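Long-range contacts in IWS1 (Encephalitozoon cuniculi, PDB 2XPP), which probably acts as a nuclear transcription factor that regulates transcription by RNA polymerase II, possibly both in recruiting TBP and in steps that follow its recruitment: residues R11-R16 / E42-I47; G4-I9 / K51-S56; G61-I66 / K92-H97. All coordinates share one frame; numbering follows the deposited sequence.

Contact 1: residues R11-R16 / E42-I47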
ATOM      1  N   ARG A  11     -14.526  -6.987   5.915  1.00 18.76           N
ATOM      2  CA  ARG A  11     -14.740  -7.583   4.583  1.00 20.10           C
ATOM      3  C   ARG A  11     -15.485  -6.632   3.645  1.00 20.43           C
ATOM      4  O   ARG A  11     -15.139  -6.538   2.468  1.00 19.94           O
ATOM      5  CB  ARG A  11     -15.460  -8.923   4.696  1.00 21.77           C
ATOM      6  CG  ARG A  11     -14.541  -9.982   5.288  1.00 21.36           C
ATOM      7  CD  ARG A  11     -15.191 -11.340   5.602  1.00 24.11           C
ATOM      8  NE  ARG A  11     -14.172 -12.181   6.259  1.00 25.94           N
ATOM      9  CZ  ARG A  11     -14.398 -13.205   7.075  1.00 28.44           C
ATOM     10  NH1 ARG A  11     -15.643 -13.551   7.404  1.00 29.96           N
ATOM     11  NH2 ARG A  11     -13.364 -13.876   7.609  1.00 28.25           N
ATOM     12  N   SER A  12     -16.483  -5.919   4.168  1.00 21.71           N
ATOM     13  CA  SER A  12     -17.188  -4.863   3.396  1.00 22.44           C
ATOM     14  C   SER A  12     -16.264  -3.723   2.890  1.00 20.53           C
ATOM     15  O   SER A  12     -16.322  -3.337   1.711  1.00 19.98           O
ATOM     16  CB  SER A  12     -18.370  -4.315   4.216  1.00 25.01           C
ATOM     17  OG  SER A  12     -18.910  -3.140   3.614  1.00 30.33           O
ATOM     18  N   LEU A  13     -15.425  -3.204   3.781  1.00 19.31           N
ATOM     19  CA  LEU A  13     -14.462  -2.170   3.402  1.00 17.81           C
ATOM     20  C   LEU A  13     -13.483  -2.682   2.352  1.00 17.91           C
ATOM     21  O   LEU A  13     -13.232  -1.989   1.373  1.00 17.99           O
ATOM     22  CB  LEU A  13     -13.736  -1.628   4.632  1.00 18.49           C
ATOM     23  CG  LEU A  13     -12.902  -0.369   4.363  1.00 20.69           C
ATOM     24  CD1 LEU A  13     -13.776   0.742   3.823  1.00 25.52           C
ATOM     25  CD2 LEU A  13     -12.182   0.086   5.648  1.00 25.72           C
ATOM     26  N   LYS A  14     -12.997  -3.924   2.530  1.00 17.20           N
ATOM     27  CA  LYS A  14     -12.097  -4.572   1.576  1.00 17.50           C
ATOM     28  C   LYS A  14     -12.767  -4.618   0.193  1.00 18.21           C
ATOM     29  O   LYS A  14     -12.166  -4.195  -0.802  1.00 18.80           O
ATOM     30  CB  LYS A  14     -11.762  -5.980   2.063  1.00 17.43           C
ATOM     31  CG  LYS A  14     -10.687  -6.698   1.176  1.00 18.00           C
ATOM     32  CD  LYS A  14     -10.439  -8.135   1.641  1.00 20.60           C
ATOM     33  CE  LYS A  14      -9.449  -8.852   0.700  1.00 19.25           C
ATOM     34  NZ  LYS A  14      -8.056  -8.461   1.103  1.00 17.35           N
ATOM     35  N   LYS A  15     -14.019  -5.070   0.135  1.00 18.78           N
ATOM     36  CA  LYS A  15     -14.734  -5.168  -1.143  1.00 21.01           C
ATOM     37  C   LYS A  15     -14.948  -3.781  -1.763  1.00 19.94           C
ATOM     38  O   LYS A  15     -14.836  -3.614  -3.002  1.00 20.27           O
ATOM     39  CB  LYS A  15     -16.071  -5.893  -0.939  1.00 22.66           C
ATOM     40  CG  LYS A  15     -16.946  -5.959  -2.209  1.00 26.40           C
ATOM     41  CD  LYS A  15     -18.291  -6.644  -1.950  1.00 31.02           C
ATOM     42  CE  LYS A  15     -18.931  -7.173  -3.238  1.00 36.41           C
ATOM     43  NZ  LYS A  15     -18.614  -6.319  -4.418  1.00 35.23           N
ATOM     44  N   ARG A  16     -15.219  -2.792  -0.920  1.00 19.48           N
ATOM     45  CA  ARG A  16     -15.398  -1.438  -1.424  1.00 20.38           C
ATOM     46  C   ARG A  16     -14.120  -0.925  -2.104  1.00 19.05           C
ATOM     47  O   ARG A  16     -14.171  -0.345  -3.214  1.00 18.37           O
ATOM     48  CB  ARG A  16     -15.793  -0.502  -0.305  1.00 21.39           C
ATOM     49  CG  ARG A  16     -16.161   0.880  -0.788  1.00 23.86           C
ATOM     50  CD  ARG A  16     -16.670   1.718   0.384  1.00 26.93           C
ATOM     51  NE  ARG A  16     -16.773   3.108  -0.038  1.00 29.78           N
ATOM     52  CZ  ARG A  16     -16.925   4.136   0.785  1.00 30.00           C
ATOM     53  NH1 ARG A  16     -17.014   3.938   2.113  1.00 29.19           N
ATOM     54  NH2 ARG A  16     -17.000   5.361   0.269  1.00 30.19           N
ATOM     55  N   GLU A  42     -10.600  10.045   1.282  1.00 18.83           N
ATOM     56  CA  GLU A  42     -10.681  10.691   2.619  1.00 21.93           C
ATOM     57  C   GLU A  42     -11.564   9.867   3.549  1.00 21.14           C
ATOM     58  O   GLU A  42     -11.158   9.537   4.678  1.00 22.24           O
ATOM     59  CB  GLU A  42     -11.149  12.135   2.513  1.00 23.85           C
ATOM     60  CG  GLU A  42     -10.028  13.061   2.029  1.00 31.10           C
ATOM     61  CD  GLU A  42     -10.410  14.578   1.994  1.00 41.41           C
ATOM     62  OE1 GLU A  42     -11.619  14.944   2.118  1.00 47.05           O
ATOM     63  OE2 GLU A  42      -9.480  15.418   1.836  1.00 44.85           O
ATOM     64  N   GLU A  43     -12.708   9.454   3.041  1.00 20.13           N
ATOM     65  CA  GLU A  43     -13.623   8.618   3.823  1.00 22.50           C
ATOM     66  C   GLU A  43     -13.045   7.265   4.173  1.00 21.49           C
ATOM     67  O   GLU A  43     -13.080   6.851   5.344  1.00 21.77           O
ATOM     68  CB  GLU A  43     -14.928   8.381   3.077  1.00 22.52           C
ATOM     69  CG  GLU A  43     -15.946   7.641   3.930  1.00 27.06           C
ATOM     70  CD  GLU A  43     -17.158   7.155   3.150  1.00 33.43           C
ATOM     71  OE1 GLU A  43     -17.470   7.715   2.066  1.00 34.66           O
ATOM     72  OE2 GLU A  43     -17.808   6.214   3.653  1.00 33.46           O
ATOM     73  N   ILE A  44     -12.537   6.566   3.157  1.00 19.91           N
ATOM     74  CA  ILE A  44     -11.985   5.233   3.373  1.00 18.92           C
ATOM     75  C   ILE A  44     -10.761   5.287   4.300  1.00 18.73           C
ATOM     76  O   ILE A  44     -10.596   4.422   5.168  1.00 18.87           O
ATOM     77  CB  ILE A  44     -11.710   4.522   2.035  1.00 17.21           C
ATOM     78  CG1 ILE A  44     -13.058   4.150   1.387  1.00 18.96           C
ATOM     79  CG2 ILE A  44     -10.789   3.257   2.235  1.00 16.65           C
ATOM     80  CD1 ILE A  44     -12.956   3.578   0.011  1.00 19.19           C
ATOM     81  N   SER A  45      -9.894   6.275   4.098  1.00 19.03           N
ATOM     82  CA  SER A  45      -8.700   6.391   4.938  1.00 20.31           C
ATOM     83  C   SER A  45      -9.051   6.630   6.426  1.00 20.72           C
ATOM     84  O   SER A  45      -8.395   6.096   7.326  1.00 20.14           O
ATOM     85  CB  SER A  45      -7.734   7.439   4.384  1.00 20.03           C
ATOM     86  OG  SER A  45      -8.259   8.769   4.516  1.00 27.47           O
ATOM     87  N   ASP A  46     -10.078   7.417   6.671  1.00 20.93           N
ATOM     88  CA  ASP A  46     -10.579   7.609   8.030  1.00 23.57           C
ATOM     89  C   ASP A  46     -10.994   6.283   8.663  1.00 23.31           C
ATOM     90  O   ASP A  46     -10.658   6.026   9.819  1.00 25.18           O
ATOM     91  CB  ASP A  46     -11.733   8.603   8.058  1.00 24.93           C
ATOM     92  CG  ASP A  46     -11.254  10.052   7.952  1.00 30.54           C
ATOM     93  OD1 ASP A  46     -10.030  10.293   7.776  1.00 33.78           O
ATOM     94  OD2 ASP A  46     -12.105  10.951   8.034  1.00 33.07           O
ATOM     95  N   ILE A  47     -11.702   5.435   7.919  1.00 21.16           N
ATOM     96  CA  ILE A  47     -12.065   4.111   8.424  1.00 21.23           C
ATOM     97  C   ILE A  47     -10.845   3.205   8.634  1.00 19.63           C
ATOM     98  O   ILE A  47     -10.764   2.497   9.646  1.00 20.31           O
ATOM     99  CB  ILE A  47     -13.088   3.409   7.513  1.00 21.37           C
ATOM    100  CG1 ILE A  47     -14.339   4.280   7.381  1.00 23.83           C
ATOM    101  CG2 ILE A  47     -13.381   1.987   8.007  1.00 22.96           C
ATOM    102  CD1 ILE A  47     -15.259   3.863   6.249  1.00 26.91           C
TER

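Contact 2: residues G4-I9 / K51-S56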
ATOM      1  N   GLY A   4     -18.384 -12.580  12.895  1.00 37.06           N
ATOM      2  CA  GLY A   4     -19.261 -11.566  13.580  1.00 36.60           C
ATOM      3  C   GLY A   4     -19.063 -10.178  12.956  1.00 34.86           C
ATOM      4  O   GLY A   4     -18.604 -10.040  11.805  1.00 31.73           O
ATOM      5  N   THR A   5     -19.405  -9.143  13.721  1.00 35.00           N
ATOM      6  CA  THR A   5     -19.572  -7.815  13.129  1.00 33.96           C
ATOM      7  C   THR A   5     -18.240  -7.226  12.701  1.00 30.09           C
ATOM      8  O   THR A   5     -18.156  -6.668  11.618  1.00 27.44           O
ATOM      9  CB  THR A   5     -20.402  -6.807  14.048  1.00 35.80           C
ATOM     10  OG1 THR A   5     -21.508  -7.480  14.668  1.00 41.97           O
ATOM     11  CG2 THR A   5     -20.918  -5.607  13.228  1.00 37.78           C
ATOM     12  N   VAL A   6     -17.175  -7.374  13.494  1.00 28.71           N
ATOM     13  CA  VAL A   6     -15.933  -6.707  13.087  1.00 26.50           C
ATOM     14  C   VAL A   6     -15.367  -7.316  11.783  1.00 24.86           C
ATOM     15  O   VAL A   6     -14.890  -6.597  10.910  1.00 22.84           O
ATOM     16  CB  VAL A   6     -14.890  -6.581  14.211  1.00 26.83           C
ATOM     17  CG1 VAL A   6     -14.350  -7.936  14.644  1.00 30.50           C
ATOM     18  CG2 VAL A   6     -13.800  -5.672  13.796  1.00 27.22           C
ATOM     19  N   LEU A   7     -15.498  -8.634  11.617  1.00 24.66           N
ATOM     20  CA  LEU A   7     -15.116  -9.229  10.324  1.00 24.09           C
ATOM     21  C   LEU A   7     -16.016  -8.800   9.153  1.00 22.77           C
ATOM     22  O   LEU A   7     -15.500  -8.535   8.050  1.00 22.18           O
ATOM     23  CB  LEU A   7     -14.972 -10.771  10.426  1.00 24.78           C
ATOM     24  CG  LEU A   7     -13.651 -11.173  11.144  1.00 26.04           C
ATOM     25  CD1 LEU A   7     -13.663 -12.622  11.490  1.00 28.60           C
ATOM     26  CD2 LEU A   7     -12.318 -10.804  10.408  1.00 24.75           C
ATOM     27  N   GLU A   8     -17.319  -8.666   9.380  1.00 23.94           N
ATOM     28  CA  GLU A   8     -18.236  -8.244   8.329  1.00 25.55           C
ATOM     29  C   GLU A   8     -17.884  -6.834   7.897  1.00 23.75           C
ATOM     30  O   GLU A   8     -17.882  -6.508   6.699  1.00 23.16           O
ATOM     31  CB  GLU A   8     -19.675  -8.322   8.807  1.00 28.65           C
ATOM     32  CG  GLU A   8     -20.179  -9.749   8.936  1.00 34.22           C
ATOM     33  CD  GLU A   8     -21.448  -9.908   9.803  1.00 44.78           C
ATOM     34  OE1 GLU A   8     -22.109  -8.897  10.165  1.00 48.29           O
ATOM     35  OE2 GLU A   8     -21.799 -11.066  10.115  1.00 48.00           O
ATOM     36  N   ILE A   9     -17.596  -5.980   8.879  1.00 22.81           N
ATOM     37  CA  ILE A   9     -17.206  -4.601   8.548  1.00 21.82           C
ATOM     38  C   ILE A   9     -15.919  -4.574   7.723  1.00 20.29           C
ATOM     39  O   ILE A   9     -15.825  -3.887   6.719  1.00 19.62           O
ATOM     40  CB  ILE A   9     -17.120  -3.682   9.814  1.00 22.03           C
ATOM     41  CG1 ILE A   9     -18.517  -3.457  10.372  1.00 25.59           C
ATOM     42  CG2 ILE A   9     -16.482  -2.318   9.407  1.00 21.48           C
ATOM     43  CD1 ILE A   9     -18.578  -3.118  11.831  1.00 29.75           C
ATOM     44  N   LYS A  51      -8.674   2.136  15.249  1.00 20.43           N
ATOM     45  CA  LYS A  51      -7.899   1.184  16.049  1.00 21.32           C
ATOM     46  C   LYS A  51      -8.707  -0.083  16.348  1.00 22.01           C
ATOM     47  O   LYS A  51      -8.132  -1.171  16.423  1.00 22.39           O
ATOM     48  CB  LYS A  51      -7.415   1.828  17.357  1.00 21.88           C
ATOM     49  CG  LYS A  51      -6.399   2.988  17.135  1.00 23.02           C
ATOM     50  CD  LYS A  51      -5.196   2.576  16.295  1.00 24.44           C
ATOM     51  CE  LYS A  51      -4.082   3.591  16.409  1.00 25.63           C
ATOM     52  NZ  LYS A  51      -3.118   3.361  15.307  1.00 23.17           N
ATOM     53  N   ALA A  52     -10.024   0.047  16.456  1.00 21.44           N
ATOM     54  CA  ALA A  52     -10.859  -1.121  16.797  1.00 22.87           C
ATOM     55  C   ALA A  52     -10.941  -2.066  15.586  1.00 22.12           C
ATOM     56  O   ALA A  52     -11.059  -3.284  15.763  1.00 22.84           O
ATOM     57  CB  ALA A  52     -12.229  -0.702  17.199  1.00 23.74           C
ATOM     58  N   LEU A  53     -10.878  -1.506  14.385  1.00 20.28           N
ATOM     59  CA  LEU A  53     -10.957  -2.331  13.157  1.00 20.29           C
ATOM     60  C   LEU A  53      -9.608  -2.891  12.705  1.00 19.64           C
ATOM     61  O   LEU A  53      -9.531  -3.778  11.825  1.00 18.64           O
ATOM     62  CB  LEU A  53     -11.530  -1.536  11.997  1.00 20.57           C
ATOM     63  CG  LEU A  53     -13.001  -1.176  11.930  1.00 24.31           C
ATOM     64  CD1 LEU A  53     -13.198  -0.433  10.610  1.00 24.55           C
ATOM     65  CD2 LEU A  53     -13.854  -2.424  11.978  1.00 23.29           C
ATOM     66  N   GLN A  54      -8.530  -2.367  13.283  1.00 19.29           N
ATOM     67  CA  GLN A  54      -7.210  -2.554  12.667  1.00 19.85           C
ATOM     68  C   GLN A  54      -6.785  -3.998  12.491  1.00 18.51           C
ATOM     69  O   GLN A  54      -6.317  -4.406  11.398  1.00 17.52           O
ATOM     70  CB  GLN A  54      -6.118  -1.798  13.443  1.00 20.57           C
ATOM     71  CG  GLN A  54      -4.775  -1.856  12.703  1.00 23.02           C
ATOM     72  CD  GLN A  54      -3.773  -0.869  13.258  1.00 25.59           C
ATOM     73  OE1 GLN A  54      -2.803  -1.280  13.911  1.00 23.81           O
ATOM     74  NE2 GLN A  54      -4.032   0.458  13.056  1.00 22.10           N
ATOM     75  N   GLU A  55      -6.883  -4.773  13.561  1.00 19.91           N
ATOM     76  CA  GLU A  55      -6.430  -6.151  13.476  1.00 21.30           C
ATOM     77  C   GLU A  55      -7.254  -6.970  12.503  1.00 20.73           C
ATOM     78  O   GLU A  55      -6.703  -7.805  11.812  1.00 20.66           O
ATOM     79  CB  GLU A  55      -6.471  -6.831  14.826  1.00 22.88           C
ATOM     80  CG  GLU A  55      -5.260  -6.525  15.701  1.00 27.58           C
ATOM     81  CD  GLU A  55      -3.922  -6.867  15.013  1.00 31.02           C
ATOM     82  OE1 GLU A  55      -3.612  -8.057  14.785  1.00 34.12           O
ATOM     83  OE2 GLU A  55      -3.188  -5.925  14.705  1.00 34.10           O
ATOM     84  N   SER A  56      -8.571  -6.759  12.499  1.00 20.13           N
ATOM     85  CA  SER A  56      -9.452  -7.459  11.565  1.00 20.86           C
ATOM     86  C   SER A  56      -9.109  -7.090  10.140  1.00 18.89           C
ATOM     87  O   SER A  56      -9.045  -7.956   9.265  1.00 19.26           O
ATOM     88  CB  SER A  56     -10.917  -7.114  11.803  1.00 21.11           C
ATOM     89  OG  SER A  56     -11.353  -7.612  13.038  1.00 27.11           O
TER

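Contact 3: residues G61-I66 / K92-H97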
ATOM      1  N   GLY A  61      -6.450  -9.090   5.070  1.00 17.62           N
ATOM      2  CA  GLY A  61      -5.575  -8.804   3.896  1.00 17.55           C
ATOM      3  C   GLY A  61      -5.766  -7.424   3.298  1.00 17.34           C
ATOM      4  O   GLY A  61      -5.519  -7.205   2.102  1.00 16.00           O
ATOM      5  N   ILE A  62      -6.143  -6.451   4.134  1.00 16.16           N
ATOM      6  CA  ILE A  62      -6.422  -5.115   3.600  1.00 15.05           C
ATOM      7  C   ILE A  62      -5.143  -4.507   2.983  1.00 13.74           C
ATOM      8  O   ILE A  62      -5.231  -3.546   2.182  1.00 13.76           O
ATOM      9  CB  ILE A  62      -7.025  -4.144   4.669  1.00 14.55           C
ATOM     10  CG1 ILE A  62      -7.745  -2.941   4.021  1.00 15.30           C
ATOM     11  CG2 ILE A  62      -5.920  -3.625   5.594  1.00 15.11           C
ATOM     12  CD1 ILE A  62      -8.948  -3.330   3.187  1.00 16.05           C
ATOM     13  N   LEU A  63      -3.965  -4.989   3.380  1.00 14.41           N
ATOM     14  CA  LEU A  63      -2.754  -4.468   2.777  1.00 13.29           C
ATOM     15  C   LEU A  63      -2.711  -4.705   1.282  1.00 12.44           C
ATOM     16  O   LEU A  63      -2.055  -3.920   0.562  1.00 13.40           O
ATOM     17  CB  LEU A  63      -1.440  -4.968   3.454  1.00 12.50           C
ATOM     18  CG  LEU A  63      -1.326  -4.498   4.893  1.00 12.23           C
ATOM     19  CD1 LEU A  63      -0.102  -5.162   5.558  1.00 15.05           C
ATOM     20  CD2 LEU A  63      -1.233  -2.961   5.048  1.00 13.45           C
ATOM     21  N   ASP A  64      -3.378  -5.764   0.805  1.00 13.59           N
ATOM     22  CA  ASP A  64      -3.476  -6.031  -0.651  1.00 15.62           C
ATOM     23  C   ASP A  64      -4.180  -4.880  -1.362  1.00 15.04           C
ATOM     24  O   ASP A  64      -3.727  -4.454  -2.452  1.00 14.45           O
ATOM     25  CB  ASP A  64      -4.279  -7.321  -0.931  1.00 16.58           C
ATOM     26  CG  ASP A  64      -3.595  -8.591  -0.438  1.00 22.90           C
ATOM     27  OD1 ASP A  64      -2.482  -8.564   0.134  1.00 26.05           O
ATOM     28  OD2 ASP A  64      -4.214  -9.656  -0.629  1.00 23.83           O
ATOM     29  N   GLU A  65      -5.281  -4.375  -0.787  1.00 13.86           N
ATOM     30  CA  GLU A  65      -6.068  -3.289  -1.426  1.00 14.14           C
ATOM     31  C   GLU A  65      -5.318  -1.966  -1.298  1.00 13.14           C
ATOM     32  O   GLU A  65      -5.303  -1.161  -2.240  1.00 12.89           O
ATOM     33  CB  GLU A  65      -7.464  -3.136  -0.791  1.00 14.77           C
ATOM     34  CG  GLU A  65      -8.418  -4.229  -1.327  1.00 17.46           C
ATOM     35  CD  GLU A  65      -7.994  -5.630  -0.924  1.00 20.24           C
ATOM     36  OE1 GLU A  65      -7.597  -5.867   0.252  1.00 19.89           O
ATOM     37  OE2 GLU A  65      -8.054  -6.527  -1.786  1.00 23.34           O
ATOM     38  N   ILE A  66      -4.678  -1.748  -0.141  1.00 12.17           N
ATOM     39  CA  ILE A  66      -3.882  -0.517   0.024  1.00 12.06           C
ATOM     40  C   ILE A  66      -2.753  -0.483  -1.032  1.00 12.78           C
ATOM     41  O   ILE A  66      -2.563   0.542  -1.725  1.00 10.71           O
ATOM     42  CB  ILE A  66      -3.353  -0.344   1.435  1.00 11.95           C
ATOM     43  CG1 ILE A  66      -4.550  -0.063   2.371  1.00 13.63           C
ATOM     44  CG2 ILE A  66      -2.381   0.869   1.482  1.00 13.34           C
ATOM     45  CD1 ILE A  66      -4.128  -0.175   3.903  1.00 13.17           C
ATOM     46  N   LYS A  92       1.448   4.093   8.170  1.00 15.11           N
ATOM     47  CA  LYS A  92       2.351   4.463   9.260  1.00 16.96           C
ATOM     48  C   LYS A  92       1.707   4.156  10.613  1.00 17.39           C
ATOM     49  O   LYS A  92       2.415   3.880  11.627  1.00 18.92           O
ATOM     50  CB  LYS A  92       2.683   5.969   9.200  1.00 19.44           C
ATOM     51  CG  LYS A  92       3.620   6.413  10.237  1.00 25.88           C
ATOM     52  CD  LYS A  92       4.037   7.831   9.900  1.00 31.42           C
ATOM     53  CE  LYS A  92       4.113   8.702  11.118  1.00 36.57           C
ATOM     54  NZ  LYS A  92       4.531  10.071  10.677  1.00 39.67           N
ATOM     55  N   THR A  93       0.375   4.196  10.637  1.00 16.04           N
ATOM     56  CA  THR A  93      -0.383   4.039  11.881  1.00 18.41           C
ATOM     57  C   THR A  93      -0.672   2.581  12.235  1.00 18.28           C
ATOM     58  O   THR A  93      -1.160   2.316  13.339  1.00 20.00           O
ATOM     59  CB  THR A  93      -1.755   4.789  11.889  1.00 18.17           C
ATOM     60  OG1 THR A  93      -2.702   4.125  11.050  1.00 20.12           O
ATOM     61  CG2 THR A  93      -1.620   6.277  11.481  1.00 21.30           C
ATOM     62  N   MET A  94      -0.418   1.669  11.311  1.00 17.30           N
ATOM     63  CA  MET A  94      -0.800   0.256  11.493  1.00 16.78           C
ATOM     64  C   MET A  94       0.297  -0.607  12.112  1.00 17.59           C
ATOM     65  O   MET A  94       1.494  -0.416  11.809  1.00 17.55           O
ATOM     66  CB  MET A  94      -1.211  -0.324  10.127  1.00 16.37           C
ATOM     67  CG  MET A  94      -2.526   0.234   9.693  1.00 17.13           C
ATOM     68  SD  MET A  94      -2.860  -0.313   8.016  1.00 18.52           S
ATOM     69  CE  MET A  94      -4.634  -0.208   8.000  1.00 22.18           C
ATOM     70  N   LYS A  95      -0.097  -1.556  12.987  1.00 17.22           N
ATOM     71  CA  LYS A  95       0.877  -2.445  13.619  1.00 18.51           C
ATOM     72  C   LYS A  95       1.176  -3.613  12.654  1.00 18.88           C
ATOM     73  O   LYS A  95       0.689  -4.726  12.840  1.00 18.96           O
ATOM     74  CB  LYS A  95       0.371  -2.966  14.973  1.00 19.34           C
ATOM     75  CG  LYS A  95       0.255  -1.857  15.999  1.00 24.67           C
ATOM     76  CD  LYS A  95      -0.100  -2.342  17.391  1.00 29.85           C
ATOM     77  CE  LYS A  95      -0.307  -1.154  18.334  1.00 34.21           C
ATOM     78  NZ  LYS A  95      -0.683  -1.533  19.763  1.00 37.43           N
ATOM     79  N   ILE A  96       2.037  -3.316  11.683  1.00 16.95           N
ATOM     80  CA  ILE A  96       2.375  -4.210  10.564  1.00 17.29           C
ATOM     81  C   ILE A  96       3.609  -5.041  10.870  1.00 17.69           C
ATOM     82  O   ILE A  96       4.669  -4.500  11.229  1.00 19.12           O
ATOM     83  CB  ILE A  96       2.499  -3.384   9.279  1.00 15.45           C
ATOM     84  CG1 ILE A  96       1.107  -2.857   8.863  1.00 17.44           C
ATOM     85  CG2 ILE A  96       3.101  -4.201   8.174  1.00 17.81           C
ATOM     86  CD1 ILE A  96       1.160  -1.763   7.750  1.00 17.09           C
ATOM     87  N   HIS A  97       3.478  -6.351  10.731  1.00 18.27           N
ATOM     88  CA  HIS A  97       4.538  -7.243  11.134  1.00 18.78           C
ATOM     89  C   HIS A  97       4.979  -8.058   9.934  1.00 18.24           C
ATOM     90  O   HIS A  97       4.378  -7.981   8.858  1.00 16.59           O
ATOM     91  CB  HIS A  97       4.097  -8.142  12.310  1.00 21.63           C
ATOM     92  CG  HIS A  97       3.689  -7.372  13.543  1.00 26.42           C
ATOM     93  ND1 HIS A  97       4.348  -6.236  13.973  1.00 31.52           N
ATOM     94  CD2 HIS A  97       2.668  -7.560  14.411  1.00 30.50           C
ATOM     95  CE1 HIS A  97       3.763  -5.771  15.065  1.00 33.69           C
ATOM     96  NE2 HIS A  97       2.742  -6.558  15.354  1.00 33.25           N
TER

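Contact 1: residues R11-R16 / E42-I47
L13 and I44 mark the closest backbone passage of two helical segments, their CA atoms 7.8 Å apart, while the axes of 11-16 and 42-47 run roughly antiparallel at 148° and come no nearer than 11.6 Å. R16 and E43 bridge the gap, and the shorter L13, I44 and I47 meet between the helices. R16 stands fully extended, CG turned away from the backbone N (chi1 -173°), and its guanidinium meets the E43 carboxylate end-on with two nitrogens. NH1 of R16 bonds OE2 of E43 at 2.9 Å, and NH2 of R16 bonds OE1 of E43 at 3.0 Å, the latter nearly straight. Both oxygens lie close to the guanidinium plane but are approached from above the carboxylate plane, the two groups being tilted 62° apart. I44 lays CG1 over one guanidinium face, 3.9 Å from R16 CZ. Alongside, L13 CD2 lies unusually close to I47 CG2, at 3.3 Å, and L13 CD1 faces I44 CG2 at 4.2 Å. N40 OD1 gives R16 NH2 a second partner. This contact joins helices 5-30 and 36-48; I44 also reaches W69 of helix 62-70, while S45 packs on V90 of helix 81-92.

Contact 2: residues G4-I9 / K51-S56
V6 and L53 make the first shell together with I9 and S56. One methyl of L53, CD2, serves two partners on helix 5-30, lying 3.7 Å from V6 CG2 and an equal 3.7 Å from I9 CG2. The V6 and L53 side chains lie alongside, pointing opposite ways, while I9 stands roughly perpendicular to L53. S56 brings its hydroxyl against the valine: OG lies 3.2 Å from V6 CG2 and 3.4 Å from V6 CG1, so both branches touch the one oxygen. That double contact follows from the V6 torsion (chi1 67°), which sets CG2 opposite the backbone N and tucks CG1 between N and the carbonyl carbon. L7 adds a looser touch, CD2 resting 4.2 Å from S56 CB. In the next shell, L53 N is held by the S50 hydroxyl, and the neighbouring Q54 turns away from the N-terminal helix to bond K95 N through OE1. None of the touching residues is buried, so this is a surface contact. It sets the first turn of helix 5-30 beside segment 51-56, which leads into helix 54-59; L7 also touches E60, in the turn after that helix.

Contact 3: residues G61-I66 / K92-H97
The buried interior of the TFIIS N-terminal-like helical bundle is lined here by the beginning of helix 62-70 and the irregular link 92-97 between helices 81-92 and 98-104. G61, with positive phi, is the C' residue of a Schellman motif that ends the preceding helix, and the chain then turns directly into the helix bearing L63 and I66. From the other side M94 and I96, the first and third residues of the inverse gamma turn centred on K95, both point inward. L63 CD2 and I96 CD1 meet tip to tip at 3.8 Å. In a second meeting of ends, I66 CD1 lies 4.1 Å from M94 CE, the methionine chain running extended beyond CG (chi2 173°) to carry its methyl across. The same CE comes within 4.4 Å of I62 CG2, and M94 SD lies 4.3 Å from L63 CD2, so the thioether sits among three aliphatic side chains. L91 packs against L63, I66 and I96, closing the cluster from helix 81-92. All five touching residues are buried and apolar, which implies that the link is held to the helix by dispersion and exclusion of water, with neither charge nor polar bonding between the segments.

Overall arrangement
From the N terminus, helix 5-30 supplies one side of contacts 1 and 2. Its first segment, 4-9, meets 51-56 and closes the wider loop; segment 11-16, further along, meets 42-47 on helix 36-48, so that contact 1 is nested inside contact 2. The two touch where I47 CG2 lies 3.6 Å from L53 CD1. Contact 3 follows both in series, joining the start of helix 62-70 to the link before helix 98-104. It is coupled to contact 1 by the salt bridge of K14 with E65, and to contact 2 through Q54. Together they tie the long first helix, through its shorter successors, to the rest of the helical bundle.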